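Local coordinates for protein similar to hydroxylamine oxidoreductase (Kuenenia stuttgartiensis, PDB 6H5L) that probably acts as a multiheme oxidoreductase, carrying many c-type hemes in a large reductase complex from an anammox bacterium, at residues Pro103-Thr106 and Pro107-Ser111. Sequence-based numbering, arbitrary orientation.
Sequences PKST and PYLSS. With HEC (heme c), chain G.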
loop_
_atom_site.group_PDB
_atom_site.type_symbol
_atom_site.label_atom_id
_atom_site.label_comp_id
_atom_site.label_asym_id
_atom_site.label_seq_id
_atom_site.Cartn_x
_atom_site.Cartn_y
_atom_site.Cartn_z
ATOM N N PRO A 103 -25.561 7.513 -13.168
ATOM C CA PRO A 103 -25.227 8.307 -14.357
ATOM C C PRO A 103 -24.391 9.545 -14.083
ATOM O O PRO A 103 -23.978 10.211 -15.039
ATOM C CB PRO A 103 -26.616 8.698 -14.886
ATOM C CG PRO A 103 -27.433 8.841 -13.645
ATOM C CD PRO A 103 -26.907 7.831 -12.653
ATOM N N LYS A 104 -24.128 9.873 -12.824
ATOM C CA LYS A 104 -23.328 11.033 -12.458
ATOM C C LYS A 104 -22.198 10.617 -11.527
ATOM O O LYS A 104 -21.830 11.341 -10.597
ATOM C CB LYS A 104 -24.198 12.114 -11.819
ATOM C CG LYS A 104 -25.315 12.604 -12.728
ATOM C CD LYS A 104 -26.300 13.497 -11.995
ATOM C CE LYS A 104 -27.399 13.971 -12.934
ATOM N NZ LYS A 104 -28.452 14.752 -12.230
ATOM N N SER A 105 -21.636 9.431 -11.767
ATOM C CA SER A 105 -20.596 8.864 -10.918
ATOM C C SER A 105 -19.185 9.128 -11.431
ATOM O O SER A 105 -18.224 8.929 -10.679
ATOM C CB SER A 105 -20.808 7.352 -10.765
ATOM O OG SER A 105 -20.807 6.707 -12.026
ATOM N N THR A 106 -19.032 9.561 -12.675
ATOM C CA THR A 106 -17.739 9.909 -13.244
ATOM C C THR A 106 -17.897 11.206 -14.021
ATOM O O THR A 106 -19.010 11.560 -14.423
ATOM C CB THR A 106 -17.194 8.815 -14.174
ATOM O OG1 THR A 106 -18.042 8.690 -15.322
ATOM C CG2 THR A 106 -17.111 7.475 -13.454
ATOM N N PRO A 107 -16.803 11.949 -14.229
ATOM C CA PRO A 107 -16.901 13.159 -15.064
ATOM C C PRO A 107 -17.451 12.886 -16.454
ATOM O O PRO A 107 -18.241 13.686 -16.973
ATOM C CB PRO A 107 -15.452 13.664 -15.110
ATOM C CG PRO A 107 -14.845 13.157 -13.850
ATOM C CD PRO A 107 -15.476 11.816 -13.602
ATOM N N TYR A 108 -17.053 11.774 -17.075
ATOM C CA TYR A 108 -17.572 11.432 -18.396
ATOM C C TYR A 108 -19.072 11.168 -18.346
ATOM O O TYR A 108 -19.838 11.713 -19.150
ATOM C CB TYR A 108 -16.827 10.217 -18.951
ATOM C CG TYR A 108 -17.253 9.811 -20.347
ATOM C CD1 TYR A 108 -16.703 10.422 -21.467
ATOM C CD2 TYR A 108 -18.198 8.812 -20.545
ATOM C CE1 TYR A 108 -17.087 10.054 -22.743
ATOM C CE2 TYR A 108 -18.588 8.438 -21.816
ATOM C CZ TYR A 108 -18.028 9.061 -22.911
ATOM O OH TYR A 108 -18.415 8.689 -24.179
ATOM N N LEU A 109 -19.509 10.322 -17.410
ATOM C CA LEU A 109 -20.934 10.031 -17.276
ATOM C C LEU A 109 -21.723 11.281 -16.903
ATOM O O LEU A 109 -22.813 11.518 -17.436
ATOM C CB LEU A 109 -21.150 8.932 -16.238
ATOM C CG LEU A 109 -20.723 7.517 -16.626
ATOM C CD1 LEU A 109 -20.777 6.585 -15.424
ATOM C CD2 LEU A 109 -21.597 6.989 -17.751
ATOM N N SER A 110 -21.192 12.089 -15.980
ATOM C CA SER A 110 -21.880 13.317 -15.589
ATOM C C SER A 110 -22.015 14.272 -16.768
ATOM O O SER A 110 -23.026 14.974 -16.897
ATOM C CB SER A 110 -21.135 13.992 -14.437
ATOM O OG SER A 110 -20.890 13.082 -13.380
ATOM N N SER A 111 -21.006 14.309 -17.641
ATOM C CA SER A 111 -21.039 15.223 -18.777
ATOM C C SER A 111 -22.101 14.811 -19.788
ATOM O O SER A 111 -22.924 15.633 -20.207
ATOM C CB SER A 111 -19.659 15.288 -19.434
ATOM O OG SER A 111 -19.641 16.247 -20.478
HETATM FE FE HEC G . -24.548 1.464 -29.036
HETATM C CHA HEC G . -21.989 3.315 -27.684
HETATM C CHB HEC G . -26.823 3.525 -27.490
HETATM C CHC HEC G . -27.131 -0.040 -30.776
HETATM C CHD HEC G . -22.370 -0.832 -30.275
HETATM N NA HEC G . -24.430 3.107 -27.807
HETATM C C1A HEC G . -23.267 3.717 -27.382
HETATM C C2A HEC G . -23.618 4.854 -26.560
HETATM C C3A HEC G . -24.950 4.919 -26.505
HETATM C C4A HEC G . -25.492 3.821 -27.287
HETATM C CMA HEC G . -25.760 5.981 -25.737
HETATM C CAA HEC G . -22.622 5.822 -25.884
HETATM C CBA HEC G . -22.377 5.422 -24.433
HETATM C CGA HEC G . -21.405 6.393 -23.813
HETATM O O1A HEC G . -20.696 7.103 -24.573
HETATM O O2A HEC G . -21.335 6.457 -22.558
HETATM N NB HEC G . -26.607 1.647 -29.067
HETATM C C1B HEC G . -27.311 2.665 -28.453
HETATM C C2B HEC G . -28.652 2.667 -29.001
HETATM C C3B HEC G . -28.743 1.682 -29.901
HETATM C C4B HEC G . -27.456 1.021 -29.962
HETATM C CMB HEC G . -29.766 3.649 -28.585
HETATM C CAB HEC G . -29.974 1.295 -30.752
HETATM C CBB HEC G . -30.237 2.357 -31.844
HETATM N NC HEC G . -24.725 -0.141 -30.290
HETATM C C1C HEC G . -25.875 -0.585 -30.914
HETATM C C2C HEC G . -25.506 -1.641 -31.835
HETATM C C3C HEC G . -24.224 -1.948 -31.599
HETATM C C4C HEC G . -23.683 -0.954 -30.687
HETATM C CMC HEC G . -26.529 -2.517 -32.594
HETATM C CAC HEC G . -23.413 -3.065 -32.291
HETATM C CBC HEC G . -23.249 -2.744 -33.794
HETATM N ND HEC G . -22.500 1.242 -28.934
HETATM C C1D HEC G . -21.812 0.266 -29.651
HETATM C C2D HEC G . -20.405 0.599 -29.631
HETATM C C3D HEC G . -20.288 1.893 -28.824
HETATM C C4D HEC G . -21.638 2.216 -28.433
HETATM C CMD HEC G . -19.252 -0.180 -30.283
HETATM C CAD HEC G . -19.006 2.691 -28.504
HETATM C CBD HEC G . -19.029 3.955 -29.362
HETATM C CGD HEC G . -17.672 4.605 -29.422
HETATM O O1D HEC G . -17.488 5.524 -30.260
HETATM O O2D HEC G . -16.773 4.205 -28.638
#
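T106 and L109 meet where a loop turns into helix 107-120, and their pairing illustrates how a threonine caps a first turn. OG1 of T106 accepts a hydrogen bond from the backbone N of L109 at 3.0 Å, with an N-H...O angle of 162°. The threonine torsion sets this up: with chi1 at 65°, OG1 sits between its own backbone N and carbonyl carbon and is turned to the amide three residues on. The same oxygen packs against L109 CB and CG, the two side chains crossing at a slant, and L109 CD1 reaches on to S105 OG at 3.4 Å; that hydroxyl is itself hydrogen-bonded to the carbonyl oxygen of H102.

The carbonyl of T106 is gripped twice by S110. The S110 backbone N reaches T106 O at 2.7 Å as the first i to i+4 bond of the helix, while S110 OG donates to T106 O at 2.6 Å from well above the carbonyl plane. This hydroxyl also lies against CA of K104, whose extended side chain carries NZ to salt bridges with E117 and D125. A valine in place of T106 would probably leave the amide of L109 without its capping acceptor and the helix start less firmly fixed.

At the second position of the helix, Y108 turns its ring toward a heme. With CG anti to the backbone N (chi1 -178°), the ring swings out from the helix and brings OH to a heme propionate, donating to HEC O1A at 2.8 Å, the acceptor lying in the ring plane at the edge. P103 and L109 border another heme c. The whole is a classic threonine N-cap followed by proline at the first helical position, here starting helix 107-120 in a surface region, beside two heme pockets of this multiheme cytochrome.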